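Local atomic coordinates of CdiI immunity protein (Yersinia kristensenii ATCC 33638, PDB entry 5E3E), a protein that probably neutralises its cognate CDI toxin, a nuclease of the RNase A superfamily, by forming a complex with it. Residues A[12-17]-A[67-72]; A[31-36]-A[91-96]. All coordinates share one frame; numbering follows the deposited sequence.

Interaction 1 (A[12-17]-A[67-72])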
loop_
_atom_site.group_PDB
_atom_site.type_symbol
_atom_site.label_atom_id
_atom_site.label_comp_id
_atom_site.label_asym_id
_atom_site.label_seq_id
_atom_site.Cartn_x
_atom_site.Cartn_y
_atom_site.Cartn_z
ATOM N N TYR A 12 -5.661 -4.939 2.195
ATOM C CA TYR A 12 -5.649 -4.880 0.741
ATOM C C TYR A 12 -5.962 -3.464 0.239
ATOM O O TYR A 12 -5.191 -2.933 -0.568
ATOM C CB TYR A 12 -6.641 -5.884 0.151
ATOM C CG TYR A 12 -6.738 -5.847 -1.349
ATOM C CD1 TYR A 12 -5.675 -6.265 -2.145
ATOM C CD2 TYR A 12 -7.857 -5.371 -1.963
ATOM C CE1 TYR A 12 -5.752 -6.234 -3.531
ATOM C CE2 TYR A 12 -7.939 -5.312 -3.341
ATOM C CZ TYR A 12 -6.904 -5.759 -4.134
ATOM O OH TYR A 12 -7.002 -5.725 -5.538
ATOM N N LEU A 13 -7.067 -2.859 0.710
ATOM C CA LEU A 13 -7.347 -1.467 0.383
ATOM C C LEU A 13 -6.158 -0.550 0.702
ATOM O O LEU A 13 -5.767 0.264 -0.105
ATOM C CB LEU A 13 -8.562 -0.942 1.129
ATOM C CG LEU A 13 -8.975 0.511 0.938
ATOM C CD1 LEU A 13 -9.399 0.761 -0.527
ATOM C CD2 LEU A 13 -10.107 0.832 1.906
ATOM N N LEU A 14 -5.623 -0.670 1.903
ATOM C CA LEU A 14 -4.696 0.310 2.415
ATOM C C LEU A 14 -3.284 0.127 1.862
ATOM O O LEU A 14 -2.550 1.110 1.754
ATOM C CB LEU A 14 -4.698 0.311 3.952
ATOM C CG LEU A 14 -6.015 0.767 4.594
ATOM C CD1 LEU A 14 -5.961 0.796 6.115
ATOM C CD2 LEU A 14 -6.517 2.084 4.051
ATOM N N ARG A 15 -2.952 -1.087 1.447
ATOM C CA ARG A 15 -1.634 -1.367 0.909
ATOM C C ARG A 15 -1.571 -1.409 -0.593
ATOM O O ARG A 15 -0.541 -1.024 -1.148
ATOM C CB ARG A 15 -1.050 -2.636 1.478
ATOM C CG ARG A 15 -0.910 -2.596 2.966
ATOM C CD ARG A 15 -0.331 -3.892 3.477
ATOM N NE ARG A 15 -0.209 -3.934 4.940
ATOM C CZ ARG A 15 0.368 -4.935 5.618
ATOM N NH1 ARG A 15 0.884 -6.001 4.995
ATOM N NH2 ARG A 15 0.399 -4.901 6.938
ATOM N N CYS A 16 -2.615 -1.873 -1.267
ATOM C CA CYS A 16 -2.565 -1.996 -2.711
ATOM C C CYS A 16 -3.151 -0.758 -3.379
ATOM O O CYS A 16 -2.711 -0.400 -4.484
ATOM C CB CYS A 16 -3.258 -3.252 -3.215
ATOM S SG CYS A 16 -2.350 -4.767 -2.839
ATOM N N TYR A 17 -4.213 -0.182 -2.798
ATOM C CA TYR A 17 -4.816 0.994 -3.376
ATOM C C TYR A 17 -4.166 2.232 -2.797
ATOM O O TYR A 17 -3.687 3.057 -3.575
ATOM C CB TYR A 17 -6.352 1.015 -3.209
ATOM C CG TYR A 17 -7.015 0.138 -4.252
ATOM C CD1 TYR A 17 -7.115 -1.233 -4.087
ATOM C CD2 TYR A 17 -7.494 0.711 -5.456
ATOM C CE1 TYR A 17 -7.671 -2.022 -5.075
ATOM C CE2 TYR A 17 -8.084 -0.058 -6.421
ATOM C CZ TYR A 17 -8.173 -1.422 -6.234
ATOM O OH TYR A 17 -8.741 -2.193 -7.223
ATOM N N ASP A 67 -2.603 4.562 14.772
ATOM C CA ASP A 67 -1.454 3.654 14.670
ATOM C C ASP A 67 -1.841 2.389 13.909
ATOM O O ASP A 67 -1.086 1.907 13.077
ATOM C CB ASP A 67 -0.991 3.264 16.076
ATOM C CG ASP A 67 0.278 2.501 16.077
ATOM O OD1 ASP A 67 1.208 2.901 15.367
ATOM O OD2 ASP A 67 0.379 1.534 16.875
ATOM N N ILE A 68 -3.055 1.899 14.130
ATOM C CA ILE A 68 -3.520 0.728 13.413
ATOM C C ILE A 68 -3.588 0.996 11.901
ATOM O O ILE A 68 -3.082 0.207 11.099
ATOM C CB ILE A 68 -4.903 0.282 13.942
ATOM C CG1 ILE A 68 -4.730 -0.388 15.342
ATOM C CG2 ILE A 68 -5.577 -0.689 13.006
ATOM C CD1 ILE A 68 -5.958 -0.375 16.204
ATOM N N LEU A 69 -4.243 2.080 11.531
ATOM C CA LEU A 69 -4.445 2.373 10.086
ATOM C C LEU A 69 -3.161 2.730 9.352
ATOM O O LEU A 69 -2.887 2.184 8.279
ATOM C CB LEU A 69 -5.496 3.450 9.866
ATOM C CG LEU A 69 -6.869 3.187 10.486
ATOM C CD1 LEU A 69 -7.803 4.348 10.183
ATOM C CD2 LEU A 69 -7.492 1.907 9.973
ATOM N N LEU A 70 -2.391 3.647 9.924
ATOM C CA LEU A 70 -1.163 4.143 9.307
ATOM C C LEU A 70 0.034 3.225 9.420
ATOM O O LEU A 70 0.775 3.103 8.459
ATOM C CB LEU A 70 -0.821 5.535 9.856
ATOM C CG LEU A 70 -1.722 6.685 9.444
ATOM C CD1 LEU A 70 -1.201 7.972 10.048
ATOM C CD2 LEU A 70 -1.859 6.872 7.930
ATOM N N ASN A 71 0.259 2.616 10.578
ATOM C CA ASN A 71 1.462 1.841 10.810
ATOM C C ASN A 71 1.309 0.338 10.749
ATOM O O ASN A 71 2.128 -0.327 10.125
ATOM C CB ASN A 71 2.081 2.265 12.128
ATOM C CG ASN A 71 2.374 3.753 12.147
ATOM O OD1 ASN A 71 2.854 4.305 11.148
ATOM N ND2 ASN A 71 1.984 4.433 13.226
ATOM N N LYS A 72 0.235 -0.204 11.310
ATOM C CA LYS A 72 0.065 -1.656 11.319
ATOM C C LYS A 72 -0.516 -2.130 9.999
ATOM O O LYS A 72 0.095 -2.941 9.311
ATOM C CB LYS A 72 -0.795 -2.085 12.505
ATOM C CG LYS A 72 -0.195 -1.645 13.830
ATOM C CD LYS A 72 -0.932 -2.180 15.045
ATOM C CE LYS A 72 -0.178 -1.873 16.323
ATOM N NZ LYS A 72 -1.108 -1.668 17.470
#
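The guanidinium group of R15 reaches over from helix 8-17 to the C-terminal turn of helix 62-72, where its NH2 donates to the carbonyl oxygen of K72 at 3.1 Å. This side-chain-to-backbone bond joins two helices of the all-helical CdiI fold. The acceptor lies at the guanidinium edge, 10° out of its plane, and the N-H...O angle of 144° makes the bond somewhat bent. R15 gets there because its chain is fully extended from CG to NE. NE also donates to the next carbonyl, that of L73, while NH1 forms a salt bridge with E65 of the toxin chain, so that contacts on three nitrogens fix the rotation of the group at the complex interface.

One residue earlier on helix 8-17, L14 points at helix 62-72, and its CD1 lies 4.3 Å from CD2 of L69, a methyl-to-methyl touch that W89 and L90 of helix 86-96 help to cover. Helix 62-72 closes with a wider, pi-type turn, in which the D67 carbonyl oxygen accepts from both N71 N, at 2.9 Å, and K72 N, at 3.1 Å.

Interaction 2 (A[31-36]-A[91-96])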
loop_
_atom_site.group_PDB
_atom_site.type_symbol
_atom_site.label_atom_id
_atom_site.label_comp_id
_atom_site.label_asym_id
_atom_site.label_seq_id
_atom_site.Cartn_x
_atom_site.Cartn_y
_atom_site.Cartn_z
ATOM N N GLU A 31 -10.982 9.415 -5.430
ATOM C CA GLU A 31 -10.859 8.771 -6.750
ATOM C C GLU A 31 -10.227 7.391 -6.577
ATOM O O GLU A 31 -10.574 6.475 -7.282
ATOM C CB GLU A 31 -10.040 9.657 -7.704
ATOM C CG GLU A 31 -10.874 10.864 -8.172
ATOM C CD GLU A 31 -10.066 12.028 -8.716
ATOM O OE1 GLU A 31 -8.845 12.148 -8.423
ATOM O OE2 GLU A 31 -10.672 12.882 -9.447
ATOM N N THR A 32 -9.343 7.261 -5.597
ATOM C CA THR A 32 -8.784 5.951 -5.231
ATOM C C THR A 32 -9.889 4.975 -4.737
ATOM O O THR A 32 -9.991 3.829 -5.195
ATOM C CB THR A 32 -7.638 6.117 -4.230
ATOM O OG1 THR A 32 -6.615 6.924 -4.840
ATOM C CG2 THR A 32 -7.062 4.749 -3.818
ATOM N N LEU A 33 -10.720 5.453 -3.819
ATOM C CA LEU A 33 -11.876 4.676 -3.354
ATOM C C LEU A 33 -12.795 4.309 -4.484
ATOM O O LEU A 33 -13.266 3.193 -4.533
ATOM C CB LEU A 33 -12.654 5.448 -2.266
ATOM C CG LEU A 33 -11.903 5.715 -0.967
ATOM C CD1 LEU A 33 -12.680 6.611 -0.006
ATOM C CD2 LEU A 33 -11.477 4.420 -0.310
ATOM N N ALA A 34 -13.004 5.206 -5.448
ATOM C CA ALA A 34 -13.864 4.899 -6.577
ATOM C C ALA A 34 -13.258 3.850 -7.485
ATOM O O ALA A 34 -13.983 3.029 -8.028
ATOM C CB ALA A 34 -14.184 6.148 -7.375
ATOM N N ALA A 35 -11.942 3.876 -7.671
ATOM C CA ALA A 35 -11.259 2.864 -8.479
ATOM C C ALA A 35 -11.374 1.475 -7.827
ATOM O O ALA A 35 -11.591 0.480 -8.519
ATOM C CB ALA A 35 -9.792 3.232 -8.668
ATOM N N TYR A 36 -11.221 1.425 -6.497
ATOM C CA TYR A 36 -11.416 0.189 -5.762
ATOM C C TYR A 36 -12.844 -0.336 -5.964
ATOM O O TYR A 36 -13.058 -1.507 -6.286
ATOM C CB TYR A 36 -11.115 0.451 -4.305
ATOM C CG TYR A 36 -11.530 -0.622 -3.362
ATOM C CD1 TYR A 36 -10.643 -1.628 -2.999
ATOM C CD2 TYR A 36 -12.755 -0.589 -2.741
ATOM C CE1 TYR A 36 -10.999 -2.618 -2.098
ATOM C CE2 TYR A 36 -13.121 -1.569 -1.820
ATOM C CZ TYR A 36 -12.252 -2.579 -1.503
ATOM O OH TYR A 36 -12.629 -3.512 -0.580
ATOM N N LYS A 91 -15.539 6.219 8.559
ATOM C CA LYS A 91 -16.967 6.410 8.269
ATOM C C LYS A 91 -17.146 6.941 6.846
ATOM O O LYS A 91 -18.090 6.511 6.106
ATOM C CB LYS A 91 -17.613 7.367 9.273
ATOM C CG LYS A 91 -17.804 6.744 10.656
ATOM C CD LYS A 91 -18.578 7.698 11.561
ATOM C CE LYS A 91 -18.938 7.026 12.884
ATOM N NZ LYS A 91 -19.760 7.867 13.814
ATOM N N HIS A 92 -16.229 7.826 6.452
ATOM C CA HIS A 92 -16.205 8.330 5.060
ATOM C C HIS A 92 -15.943 7.211 4.014
ATOM O O HIS A 92 -16.634 7.147 2.965
ATOM C CB HIS A 92 -15.162 9.440 4.936
ATOM C CG HIS A 92 -14.935 9.893 3.535
ATOM N ND1 HIS A 92 -15.828 10.687 2.850
ATOM C CD2 HIS A 92 -13.922 9.644 2.686
ATOM C CE1 HIS A 92 -15.358 10.932 1.637
ATOM N NE2 HIS A 92 -14.181 10.344 1.527
ATOM N N ILE A 93 -14.965 6.346 4.257
ATOM C CA ILE A 93 -14.678 5.224 3.328
ATOM C C ILE A 93 -15.947 4.391 3.194
ATOM O O ILE A 93 -16.383 4.088 2.104
ATOM C CB ILE A 93 -13.548 4.331 3.823
ATOM C CG1 ILE A 93 -12.209 5.080 3.810
ATOM C CG2 ILE A 93 -13.466 3.025 3.009
ATOM C CD1 ILE A 93 -11.132 4.281 4.502
ATOM N N TYR A 94 -16.544 4.063 4.324
ATOM C CA TYR A 94 -17.739 3.228 4.362
ATOM C C TYR A 94 -18.846 3.846 3.467
ATOM O O TYR A 94 -19.441 3.156 2.624
ATOM C CB TYR A 94 -18.200 3.086 5.819
ATOM C CG TYR A 94 -19.167 1.971 6.087
ATOM C CD1 TYR A 94 -20.509 2.123 5.733
ATOM C CD2 TYR A 94 -18.780 0.789 6.715
ATOM C CE1 TYR A 94 -21.430 1.138 5.975
ATOM C CE2 TYR A 94 -19.718 -0.215 6.984
ATOM C CZ TYR A 94 -21.036 -0.029 6.612
ATOM O OH TYR A 94 -22.051 -0.971 6.811
ATOM N N LYS A 95 -19.105 5.131 3.655
ATOM C CA LYS A 95 -20.131 5.846 2.903
ATOM C C LYS A 95 -19.837 5.958 1.410
ATOM O O LYS A 95 -20.767 5.964 0.590
ATOM C CB LYS A 95 -20.316 7.247 3.487
ATOM C CG LYS A 95 -21.590 7.953 3.075
ATOM C CD LYS A 95 -21.777 9.293 3.795
ATOM C CE LYS A 95 -21.894 9.170 5.305
ATOM N NZ LYS A 95 -21.797 10.529 5.922
ATOM N N GLN A 96 -18.563 6.127 1.066
ATOM C CA GLN A 96 -18.130 6.161 -0.339
ATOM C C GLN A 96 -18.424 4.877 -1.116
ATOM O O GLN A 96 -18.522 4.884 -2.358
ATOM C CB GLN A 96 -16.644 6.531 -0.443
ATOM C CG GLN A 96 -16.374 7.982 -0.012
ATOM C CD GLN A 96 -16.992 9.029 -0.934
ATOM O OE1 GLN A 96 -17.857 9.787 -0.525
ATOM N NE2 GLN A 96 -16.543 9.088 -2.148
#
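L33 is the one residue of 31-36 that touches 91-96, and both of its methyl groups meet I93. In this apolar contact CD2 of L33 lies 4.1 Å from CG2 of I93, while L33 CD1 comes equally near to CG1 of the same isoleucine. The two side chains cross at about a right angle, and I93 presents both branches to the leucine: CG1 stands beside its own backbone N, and CG2 is anti to that N. I93 also packs on I52 of helix 42-56, and L33 on F18.

Two helices of the all-helical CdiI fold cross here at -46°, the axes of the two short segments approaching to 10.5 Å. No hydrogen bond links 31-36 with 91-96.

Contacts with the carbon parts of polar residues complete the set, and all of them fall to CD1 of L33. It lies 3.9 Å from CG of Q96, whose chain bends at chi2 (-66°). That same CG sits 3.5 Å above one face of the H92 ring, offset toward its rim, a turn earlier on the helix. L33 CD1 approaches the imidazole obliquely, 4.2 Å from H92 CD2. On the same ring, H92 NE2 is hydrogen-bonded to OD1 of D30, which precedes 31-36 on helix 29-39.

Both contacts join helices far apart in sequence, and their segments alternate along the chain. Interaction 1 is the more buried and combines a charged side chain with a carbonyl and a leucine pair; interaction 2 is partly buried, without hydrogen bonds, and depends on a single leucine. Their places differ too: 12-17 and 67-72 reach the toxin chain, whereas no other protein chain of the assembly touches 31-36 or 91-96. The centres lie 14 Å apart on opposite sides of the chain's centre, yet the contacts meet where Y17 and L13 pack against Y36, with Y17 and Y36 edge-to-face. Helix 86-96 also serves both, through W89 and L90 for interaction 1.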